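Local coordinates for BF1531-like N-terminal domain-containing protein (Bacteroides fragilis, PDB 3SLR) that is of unknown function but binds magnesium in a phosphatase-like domain and may hydrolyse ester bonds, at residues 21-26 with 76-81; 52-57 with 70-75. All coordinates share one frame; numbering follows the deposited sequence.

Overall arrangement
Both contacts lie in the N-terminal FkbH domain, whose parallel sheet has the strand order 2-1-3-4-5, and both are away from the magnesium site. From the N terminus the chain runs along strand 22-29, through helix 34-46, and into edge strand 50-55. It then passes helices 61-66 and 71-75, and the return of 70-75 to 52-57 closes the small loop of interaction 2. Strand 79-83 follows directly and pairs with 21-26 on the side away from strand 50-55, closing the larger loop of interaction 1, in which interaction 2 is nested. The two meet where the hydroxyls of Thr80 and Tyr72 hydrogen-bond, 2.6 Å between OG1 and OH.

Interaction 1. Residues 21-26 with 76-81; sequences PKLKVA and EPDYTI
The carbonyl oxygen of Lys24 takes two backbone N-H groups as strand 79-83 starts its parallel pairing with strand 22-29 in the parallel sheet of the alpha/beta fold of the FkbH N-terminal domain. Asp78 N lies 2.7 Å from Lys24 O on a bent path (132° at the hydrogen) and tilted from the carbonyl plane, while Tyr79 N makes the straighter bond, 161° at the hydrogen. The carboxylate of Asp78 turns back to the same residue: OD2 accepts Lys24 N at 2.7 Å, almost linearly, on its anti side. Asp78 thus does through its side chain what a strand neighbour's carbonyl would do. Regular pairing follows, with Ala26 N on Tyr79 O and Ile81 N on Ala26 O, the latter 2.7 Å long.

The side chain of Lys24, bent at chi3 (68°), carries NZ to a weak hydrogen bond with the carbonyl O of Glu76, the first residue after helix 71-75 to leave helical angles, with positive phi. On the face of Val25 and Tyr79, helix 203-217 packs over the sheet, and Tyr79 OH is hydrogen-bonded to Gln218 NE2. Leu23 CD2 lies at the edge of the Tyr79 ring. Further along, Val25 CG1 meets Ile81 CD1 at 3.5 Å.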
loop_
_atom_site.group_PDB
_atom_site.type_symbol
_atom_site.label_atom_id
_atom_site.label_comp_id
_atom_site.label_asym_id
_atom_site.label_seq_id
_atom_site.Cartn_x
_atom_site.Cartn_y
_atom_site.Cartn_z
ATOM N N PRO A 21 8.105 0.770 -21.122
ATOM C CA PRO A 21 8.096 2.235 -21.066
ATOM C C PRO A 21 9.090 2.736 -20.020
ATOM O O PRO A 21 9.133 2.196 -18.909
ATOM C CB PRO A 21 6.680 2.567 -20.581
ATOM C CG PRO A 21 5.894 1.314 -20.747
ATOM C CD PRO A 21 6.857 0.196 -20.595
ATOM N N LYS A 22 9.845 3.773 -20.361
ATOM C CA LYS A 22 10.903 4.276 -19.489
ATOM C C LYS A 22 10.413 5.364 -18.525
ATOM O O LYS A 22 9.634 6.236 -18.905
ATOM C CB LYS A 22 12.054 4.815 -20.348
ATOM C CG LYS A 22 13.435 4.647 -19.728
ATOM C CD LYS A 22 14.020 5.969 -19.222
ATOM C CE LYS A 22 14.329 6.939 -20.358
ATOM N NZ LYS A 22 13.471 8.168 -20.302
ATOM N N LEU A 23 10.873 5.312 -17.274
ATOM C CA LEU A 23 10.581 6.365 -16.303
ATOM C C LEU A 23 11.873 6.756 -15.610
ATOM O O LEU A 23 12.665 5.891 -15.239
ATOM C CB LEU A 23 9.569 5.888 -15.251
ATOM C CG LEU A 23 8.137 5.618 -15.699
ATOM C CD1 LEU A 23 7.336 5.008 -14.553
ATOM C CD2 LEU A 23 7.512 6.923 -16.152
ATOM N N LYS A 24 12.096 8.055 -15.448
ATOM C CA LYS A 24 13.284 8.530 -14.751
ATOM C C LYS A 24 12.923 8.803 -13.297
ATOM O O LYS A 24 12.083 9.655 -13.017
ATOM C CB LYS A 24 13.839 9.786 -15.423
ATOM C CG LYS A 24 14.454 9.499 -16.789
ATOM C CD LYS A 24 14.416 10.717 -17.700
ATOM C CE LYS A 24 15.327 11.802 -17.213
ATOM N NZ LYS A 24 15.227 13.016 -18.076
ATOM N N VAL A 25 13.564 8.068 -12.391
ATOM C CA VAL A 25 13.284 8.158 -10.960
ATOM C C VAL A 25 14.532 8.611 -10.203
ATOM O O VAL A 25 15.584 7.966 -10.275
ATOM C CB VAL A 25 12.836 6.795 -10.408
ATOM C CG1 VAL A 25 12.597 6.873 -8.886
ATOM C CG2 VAL A 25 11.579 6.318 -11.128
ATOM N N ALA A 26 14.424 9.735 -9.501
ATOM C CA ALA A 26 15.500 10.176 -8.607
ATOM C C ALA A 26 15.206 9.707 -7.175
ATOM O O ALA A 26 14.068 9.762 -6.712
ATOM C CB ALA A 26 15.632 11.689 -8.641
ATOM N N GLU A 76 16.533 15.688 -14.517
ATOM C CA GLU A 76 15.146 15.906 -14.942
ATOM C C GLU A 76 14.249 14.688 -14.701
ATOM O O GLU A 76 13.714 14.094 -15.637
ATOM C CB GLU A 76 15.090 16.329 -16.414
ATOM C CG GLU A 76 15.763 17.672 -16.683
ATOM C CD GLU A 76 15.790 18.033 -18.166
ATOM O OE1 GLU A 76 15.518 17.148 -19.005
ATOM O OE2 GLU A 76 16.087 19.203 -18.488
ATOM N N PRO A 77 14.075 14.313 -13.431
ATOM C CA PRO A 77 13.333 13.085 -13.137
ATOM C C PRO A 77 11.836 13.207 -13.406
ATOM O O PRO A 77 11.258 14.301 -13.325
ATOM C CB PRO A 77 13.592 12.881 -11.635
ATOM C CG PRO A 77 13.837 14.277 -11.107
ATOM C CD PRO A 77 14.592 14.968 -12.218
ATOM N N ASP A 78 11.220 12.076 -13.730
ATOM C CA ASP A 78 9.768 11.964 -13.791
ATOM C C ASP A 78 9.191 11.819 -12.380
ATOM O O ASP A 78 8.104 12.324 -12.092
ATOM C CB ASP A 78 9.376 10.757 -14.630
ATOM C CG ASP A 78 9.813 10.885 -16.071
ATOM O OD1 ASP A 78 9.495 11.922 -16.686
ATOM O OD2 ASP A 78 10.476 9.956 -16.579
ATOM N N TYR A 79 9.927 11.126 -11.514
ATOM C CA TYR A 79 9.551 10.991 -10.102
ATOM C C TYR A 79 10.747 11.285 -9.225
ATOM O O TYR A 79 11.871 10.944 -9.576
ATOM C CB TYR A 79 9.037 9.580 -9.809
ATOM C CG TYR A 79 7.732 9.291 -10.496
ATOM C CD1 TYR A 79 7.703 8.813 -11.794
ATOM C CD2 TYR A 79 6.524 9.522 -9.852
ATOM C CE1 TYR A 79 6.497 8.561 -12.438
ATOM C CE2 TYR A 79 5.320 9.279 -10.485
ATOM C CZ TYR A 79 5.314 8.797 -11.774
ATOM O OH TYR A 79 4.109 8.551 -12.404
ATOM N N THR A 80 10.493 11.921 -8.084
ATOM C CA THR A 80 11.530 12.226 -7.102
ATOM C C THR A 80 11.115 11.602 -5.775
ATOM O O THR A 80 10.117 11.990 -5.184
ATOM C CB THR A 80 11.713 13.750 -6.923
ATOM O OG1 THR A 80 12.232 14.314 -8.138
ATOM C CG2 THR A 80 12.686 14.060 -5.791
ATOM N N ILE A 81 11.871 10.615 -5.329
ATOM C CA ILE A 81 11.586 9.936 -4.081
ATOM C C ILE A 81 12.542 10.467 -3.026
ATOM O O ILE A 81 13.766 10.393 -3.184
ATOM C CB ILE A 81 11.776 8.416 -4.219
ATOM C CG1 ILE A 81 10.893 7.863 -5.337
ATOM C CG2 ILE A 81 11.501 7.712 -2.879
ATOM C CD1 ILE A 81 11.219 6.442 -5.696
#

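Interaction 2. Residues 52-57 with 70-75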
loop_
_atom_site.group_PDB
_atom_site.type_symbol
_atom_site.label_atom_id
_atom_site.label_comp_id
_atom_site.label_asym_id
_atom_site.label_seq_id
_atom_site.Cartn_x
_atom_site.Cartn_y
_atom_site.Cartn_z
ATOM N N GLU A 52 14.886 4.123 -14.944
ATOM C CA GLU A 52 16.228 4.685 -14.909
ATOM C C GLU A 52 16.374 5.380 -13.565
ATOM O O GLU A 52 15.770 6.429 -13.325
ATOM C CB GLU A 52 16.466 5.675 -16.057
ATOM C CG GLU A 52 17.877 6.280 -16.041
ATOM C CD GLU A 52 18.100 7.349 -17.108
ATOM O OE1 GLU A 52 19.159 8.022 -17.068
ATOM O OE2 GLU A 52 17.233 7.515 -17.989
ATOM N N LEU A 53 17.172 4.794 -12.683
ATOM C CA LEU A 53 17.229 5.277 -11.304
ATOM C C LEU A 53 18.510 6.039 -10.981
ATOM O O LEU A 53 19.602 5.467 -10.975
ATOM C CB LEU A 53 17.032 4.115 -10.340
ATOM C CG LEU A 53 16.544 4.530 -8.948
ATOM C CD1 LEU A 53 15.560 3.522 -8.419
ATOM C CD2 LEU A 53 17.730 4.723 -8.008
ATOM N N TRP A 54 18.368 7.341 -10.737
ATOM C CA TRP A 54 19.484 8.168 -10.285
ATOM C C TRP A 54 19.440 8.286 -8.759
ATOM O O TRP A 54 18.404 8.598 -8.185
ATOM C CB TRP A 54 19.431 9.562 -10.911
ATOM C CG TRP A 54 20.505 10.484 -10.419
ATOM C CD1 TRP A 54 21.784 10.593 -10.904
ATOM C CD2 TRP A 54 20.402 11.439 -9.349
ATOM N NE1 TRP A 54 22.475 11.548 -10.200
ATOM C CE2 TRP A 54 21.652 12.081 -9.241
ATOM C CE3 TRP A 54 19.375 11.810 -8.471
ATOM C CZ2 TRP A 54 21.903 13.074 -8.294
ATOM C CZ3 TRP A 54 19.627 12.800 -7.531
ATOM C CH2 TRP A 54 20.881 13.416 -7.447
ATOM N N GLU A 55 20.575 8.030 -8.126
ATOM C CA GLU A 55 20.697 8.066 -6.675
ATOM C C GLU A 55 21.593 9.232 -6.314
ATOM O O GLU A 55 22.719 9.342 -6.826
ATOM C CB GLU A 55 21.393 6.789 -6.217
ATOM C CG GLU A 55 20.696 5.980 -5.173
ATOM C CD GLU A 55 21.585 4.849 -4.676
ATOM O OE1 GLU A 55 21.867 4.811 -3.462
ATOM O OE2 GLU A 55 22.013 4.015 -5.510
ATOM N N ALA A 56 21.114 10.105 -5.436
ATOM C CA ALA A 56 21.959 11.164 -4.910
ATOM C C ALA A 56 23.008 10.526 -4.022
ATOM O O ALA A 56 22.793 9.436 -3.478
ATOM C CB ALA A 56 21.142 12.174 -4.120
ATOM N N GLU A 57 24.149 11.194 -3.889
ATOM C CA GLU A 57 25.173 10.735 -2.971
ATOM C C GLU A 57 24.629 10.744 -1.552
ATOM O O GLU A 57 23.642 11.424 -1.258
ATOM C CB GLU A 57 26.412 11.621 -3.061
ATOM C CG GLU A 57 27.016 11.647 -4.452
ATOM C CD GLU A 57 27.345 10.260 -4.975
ATOM O OE1 GLU A 57 27.858 9.425 -4.203
ATOM O OE2 GLU A 57 27.087 9.996 -6.168
ATOM N N SER A 70 22.572 21.570 -9.559
ATOM C CA SER A 70 22.937 20.240 -9.079
ATOM C C SER A 70 22.656 19.121 -10.079
ATOM O O SER A 70 21.852 19.276 -10.993
ATOM C CB SER A 70 22.188 19.941 -7.776
ATOM O OG SER A 70 20.807 19.752 -8.039
ATOM N N ASP A 71 23.306 17.978 -9.873
ATOM C CA ASP A 71 23.059 16.786 -10.675
ATOM C C ASP A 71 21.591 16.375 -10.678
ATOM O O ASP A 71 21.105 15.821 -11.657
ATOM C CB ASP A 71 23.894 15.609 -10.167
ATOM C CG ASP A 71 25.376 15.780 -10.435
ATOM O OD1 ASP A 71 25.734 16.634 -11.272
ATOM O OD2 ASP A 71 26.181 15.051 -9.816
ATOM N N TYR A 72 20.899 16.629 -9.568
ATOM C CA TYR A 72 19.488 16.270 -9.460
ATOM C C TYR A 72 18.650 16.958 -10.537
ATOM O O TYR A 72 17.897 16.307 -11.260
ATOM C CB TYR A 72 18.951 16.619 -8.073
ATOM C CG TYR A 72 17.442 16.625 -8.026
ATOM C CD1 TYR A 72 16.723 15.435 -8.021
ATOM C CD2 TYR A 72 16.736 17.823 -8.007
ATOM C CE1 TYR A 72 15.332 15.437 -7.988
ATOM C CE2 TYR A 72 15.355 17.835 -7.977
ATOM C CZ TYR A 72 14.662 16.644 -7.961
ATOM O OH TYR A 72 13.296 16.671 -7.926
ATOM N N TYR A 73 18.775 18.278 -10.643
ATOM C CA TYR A 73 18.014 19.023 -11.649
ATOM C C TYR A 73 18.442 18.689 -13.068
ATOM O O TYR A 73 17.615 18.654 -13.986
ATOM C CB TYR A 73 18.089 20.528 -11.399
ATOM C CG TYR A 73 17.335 20.940 -10.164
ATOM C CD1 TYR A 73 15.945 20.971 -10.154
ATOM C CD2 TYR A 73 18.006 21.272 -9.000
ATOM C CE1 TYR A 73 15.246 21.332 -9.014
ATOM C CE2 TYR A 73 17.319 21.636 -7.861
ATOM C CZ TYR A 73 15.938 21.664 -7.873
ATOM O OH TYR A 73 15.256 22.031 -6.731
ATOM N N GLN A 74 19.730 18.436 -13.258
ATOM C CA GLN A 74 20.208 18.044 -14.581
ATOM C C GLN A 74 19.612 16.704 -15.023
ATOM O O GLN A 74 19.472 16.439 -16.218
ATOM C CB GLN A 74 21.740 18.000 -14.621
ATOM C CG GLN A 74 22.415 19.267 -14.103
ATOM C CD GLN A 74 22.128 20.496 -14.952
ATOM O OE1 GLN A 74 21.340 20.446 -15.898
ATOM N NE2 GLN A 74 22.778 21.612 -14.618
ATOM N N PHE A 75 19.246 15.866 -14.056
ATOM C CA PHE A 75 18.686 14.545 -14.347
ATOM C C PHE A 75 17.249 14.627 -14.886
ATOM O O PHE A 75 16.809 13.742 -15.609
ATOM C CB PHE A 75 18.734 13.654 -13.089
ATOM C CG PHE A 75 18.161 12.275 -13.290
ATOM C CD1 PHE A 75 18.751 11.383 -14.178
ATOM C CD2 PHE A 75 17.037 11.859 -12.575
ATOM C CE1 PHE A 75 18.226 10.117 -14.370
ATOM C CE2 PHE A 75 16.507 10.584 -12.758
ATOM C CZ PHE A 75 17.101 9.713 -13.654
#
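Trp54 and Phe75 make the heart of this contact, in which the short helix 71-75 packs on edge strand 50-55 of the parallel sheet in this alpha/beta domain, running nearly antiparallel to it. The CB of Trp54 sits squarely over the centre of the Phe75 ring, 3.4 Å from the centroid, in a CH-pi contact only 5° off the ring normal. The two chains approach from opposing sides, and the planes of the Trp54 pyrrole ring and the Phe75 ring differ by 26°, with a lateral offset so large that there is little face-to-face stacking.

Beyond Phe75, the indole's six-membered ring reaches the first turn of the helix. Tyr72 CA lies over one face of that ring, a second CH-pi contact, and Trp54 CH2 touches Tyr72 CB at 3.8 Å. Trp54 CZ3 comes in at the edge of the Tyr72 ring, while Asp71 CB approaches CZ2 obliquely at 3.7 Å. With CG anti to the backbone N (chi1 176°), the indole extends from the strand far enough to span Phe75 and the helix start.

At the other end of the contact Glu52, its chain extended, brings OE1 to the edge of the Phe75 ring, 3.5 Å from CE1, with the carboxylate plane nearly perpendicular to the ring.

The second shell sets the helix in place. Ser70 is its N-cap residue, and its OG bonds to Gln64 O and Asp67 O, while Gln64 OE1 accepts a hydrogen bond from Tyr72 N. Glu52 and Trp54 are fixed by backbone bonds to strand 22-29, where Ala26 packs against Trp54. Just past the end of the strand, the backbone N of Ala56 lies 3.7 Å above the Trp54 ring plane, offset toward its rim.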